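Local coordinates for phosphate-specific transport system accessory protein PhoU homolog (Streptococcus pneumoniae, PDB 2I0M), which probably takes part, as a homodimer in the cytoplasm, in regulating the uptake of phosphate, at residues A[8-12]-A[62-66]. Residues are numbered along the deposited sequence; the frame is centred on the assembly and turned at random.
Sequences ELHEL and TCARL. With ZN (zinc ion), chain C.
L66 meets E8 and L9, and L12 meets C63, where the first two helices of the PhoU helical bundle, 5-35 and 39-66, lie side by side as an antiparallel hairpin. Segment axes 11.3 Å apart at 161° support that reading, as does a register pairing E8 with L66 and L12 with C63. L66 points toward the other helix, and its CD2 lies nearest E8 CG (3.5 Å), while CD1 meets L9 CD2 (3.8 Å) and also touches E8 CG. E8 therefore packs through its aliphatic part; with CG anti to the backbone N (chi1 -152°) and the chain bent at chi2 (79°), its carboxylate turns off the leucine. Its OE2 stands 4.8 Å from R65 NH1, too far for a salt bridge, though the opposite charges may attract weakly. One turn on, L12 turns both methyls to C63, CD1 3.5 Å and CD2 4.0 Å from SG, and its CG lies 4.0 Å from T62 OG1. No hydrogen bond crosses, so the contact rests on apolar packing. Helix 74-105 covers this layer, I83 touching both L12 and C63, and D76 touching L9. H10 takes no part in this packing; its NE2 binds a zinc ion at 2.2 Å.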
ATOM      1  N   GLU A   8     -14.881  -9.829  24.162  1.00 47.48           N
ATOM      2  CA  GLU A   8     -14.352  -8.521  23.766  1.00 47.49           C
ATOM      3  C   GLU A   8     -13.576  -8.544  22.436  1.00 47.00           C
ATOM      4  O   GLU A   8     -13.742  -7.654  21.593  1.00 46.97           O
ATOM      5  CB  GLU A   8     -13.442  -7.989  24.867  1.00 47.93           C
ATOM      6  CG  GLU A   8     -13.371  -6.481  24.933  1.00 49.57           C
ATOM      7  CD  GLU A   8     -14.576  -5.887  25.615  1.00 51.16           C
ATOM      8  OE1 GLU A   8     -15.655  -5.841  24.980  1.00 51.58           O
ATOM      9  OE2 GLU A   8     -14.438  -5.468  26.784  1.00 52.21           O
ATOM     10  N   LEU A   9     -12.728  -9.555  22.262  1.00 46.18           N
ATOM     11  CA  LEU A   9     -12.012  -9.757  21.007  1.00 45.69           C
ATOM     12  C   LEU A   9     -12.990  -9.999  19.868  1.00 45.42           C
ATOM     13  O   LEU A   9     -12.891  -9.384  18.808  1.00 45.62           O
ATOM     14  CB  LEU A   9     -11.031 -10.930  21.111  1.00 45.37           C
ATOM     15  CG  LEU A   9      -9.863 -10.779  22.083  1.00 45.23           C
ATOM     16  CD1 LEU A   9      -8.803 -11.843  21.807  1.00 45.61           C
ATOM     17  CD2 LEU A   9      -9.271  -9.390  21.994  1.00 44.18           C
ATOM     18  N   HIS A  10     -13.930 -10.905  20.106  1.00 44.95           N
ATOM     19  CA  HIS A  10     -14.973 -11.219  19.146  1.00 44.49           C
ATOM     20  C   HIS A  10     -15.728  -9.965  18.720  1.00 44.38           C
ATOM     21  O   HIS A  10     -15.999  -9.774  17.535  1.00 44.05           O
ATOM     22  CB  HIS A  10     -15.948 -12.249  19.721  1.00 44.33           C
ATOM     23  CG  HIS A  10     -17.201 -12.364  18.922  1.00 43.82           C
ATOM     24  ND1 HIS A  10     -17.256 -13.060  17.734  1.00 43.60           N
ATOM     25  CD2 HIS A  10     -18.415 -11.799  19.089  1.00 40.71           C
ATOM     26  CE1 HIS A  10     -18.465 -12.951  17.223  1.00 41.35           C
ATOM     27  NE2 HIS A  10     -19.187 -12.196  18.030  1.00 43.27           N
ATOM     28  N   GLU A  11     -16.062  -9.116  19.691  1.00 44.72           N
ATOM     29  CA  GLU A  11     -16.712  -7.833  19.410  1.00 45.00           C
ATOM     30  C   GLU A  11     -15.814  -6.893  18.617  1.00 44.77           C
ATOM     31  O   GLU A  11     -16.287  -6.190  17.739  1.00 45.09           O
ATOM     32  CB  GLU A  11     -17.216  -7.175  20.701  1.00 45.26           C
ATOM     33  CG  GLU A  11     -18.636  -7.603  21.078  1.00 46.84           C
ATOM     34  CD  GLU A  11     -18.946  -7.470  22.569  1.00 49.96           C
ATOM     35  OE1 GLU A  11     -19.941  -8.089  23.026  1.00 51.17           O
ATOM     36  OE2 GLU A  11     -18.211  -6.754  23.290  1.00 50.64           O
ATOM     37  N   LEU A  12     -14.514  -6.899  18.919  1.00 44.74           N
ATOM     38  CA  LEU A  12     -13.527  -6.159  18.133  1.00 44.19           C
ATOM     39  C   LEU A  12     -13.471  -6.662  16.689  1.00 43.52           C
ATOM     40  O   LEU A  12     -13.379  -5.875  15.751  1.00 43.63           O
ATOM     41  CB  LEU A  12     -12.131  -6.250  18.768  1.00 44.31           C
ATOM     42  CG  LEU A  12     -11.072  -5.164  18.490  1.00 44.42           C
ATOM     43  CD1 LEU A  12      -9.683  -5.792  18.415  1.00 44.00           C
ATOM     44  CD2 LEU A  12     -11.345  -4.354  17.239  1.00 43.69           C
ATOM     45  N   THR A  62      -9.770   1.117  20.514  1.00 46.42           N
ATOM     46  CA  THR A  62     -10.209   0.005  21.361  1.00 46.49           C
ATOM     47  C   THR A  62      -9.221  -1.177  21.301  1.00 47.02           C
ATOM     48  O   THR A  62      -9.097  -1.923  22.265  1.00 46.80           O
ATOM     49  CB  THR A  62     -11.699  -0.459  21.116  1.00 46.41           C
ATOM     50  OG1 THR A  62     -11.744  -1.605  20.271  1.00 44.94           O
ATOM     51  CG2 THR A  62     -12.572   0.651  20.557  1.00 45.84           C
ATOM     52  N   CYS A  63      -8.515  -1.325  20.180  1.00 47.76           N
ATOM     53  CA  CYS A  63      -7.370  -2.248  20.092  1.00 48.82           C
ATOM     54  C   CYS A  63      -6.297  -1.850  21.104  1.00 49.94           C
ATOM     55  O   CYS A  63      -5.962  -2.627  22.007  1.00 50.31           O
ATOM     56  CB  CYS A  63      -6.747  -2.233  18.696  1.00 48.40           C
ATOM     57  SG  CYS A  63      -7.483  -3.297  17.425  1.00 47.48           S
ATOM     58  N   ALA A  64      -5.775  -0.632  20.953  1.00 51.13           N
ATOM     59  CA  ALA A  64      -4.698  -0.122  21.812  1.00 52.35           C
ATOM     60  C   ALA A  64      -5.036  -0.248  23.295  1.00 53.19           C
ATOM     61  O   ALA A  64      -4.192  -0.647  24.088  1.00 53.49           O
ATOM     62  CB  ALA A  64      -4.354   1.320  21.456  1.00 52.15           C
ATOM     63  N   ARG A  65      -6.276   0.065  23.660  1.00 54.41           N
ATOM     64  CA  ARG A  65      -6.712  -0.083  25.038  1.00 55.74           C
ATOM     65  C   ARG A  65      -6.957  -1.543  25.438  1.00 56.49           C
ATOM     66  O   ARG A  65      -6.884  -1.876  26.623  1.00 56.73           O
ATOM     67  CB  ARG A  65      -7.968   0.750  25.315  1.00 55.73           C
ATOM     68  CG  ARG A  65      -9.251   0.042  24.948  1.00 56.87           C
ATOM     69  CD  ARG A  65     -10.377   0.372  25.907  1.00 58.48           C
ATOM     70  NE  ARG A  65     -11.503  -0.533  25.706  1.00 59.39           N
ATOM     71  CZ  ARG A  65     -12.504  -0.315  24.859  1.00 60.75           C
ATOM     72  NH1 ARG A  65     -13.482  -1.208  24.747  1.00 60.75           N
ATOM     73  NH2 ARG A  65     -12.533   0.794  24.127  1.00 61.26           N
ATOM     74  N   LEU A  66      -7.258  -2.413  24.473  1.00 57.29           N
ATOM     75  CA  LEU A  66      -7.572  -3.804  24.818  1.00 58.01           C
ATOM     76  C   LEU A  66      -6.373  -4.569  25.325  1.00 58.49           C
ATOM     77  O   LEU A  66      -6.504  -5.430  26.193  1.00 58.67           O
ATOM     78  CB  LEU A  66      -8.234  -4.569  23.668  1.00 57.99           C
ATOM     79  CG  LEU A  66      -9.748  -4.762  23.780  1.00 57.95           C
ATOM     80  CD1 LEU A  66     -10.231  -5.757  22.733  1.00 57.79           C
ATOM     81  CD2 LEU A  66     -10.138  -5.217  25.180  1.00 58.06           C
TER
HETATM   82 ZN    ZN C 218     -21.326 -11.795  17.963  1.00 52.90          ZN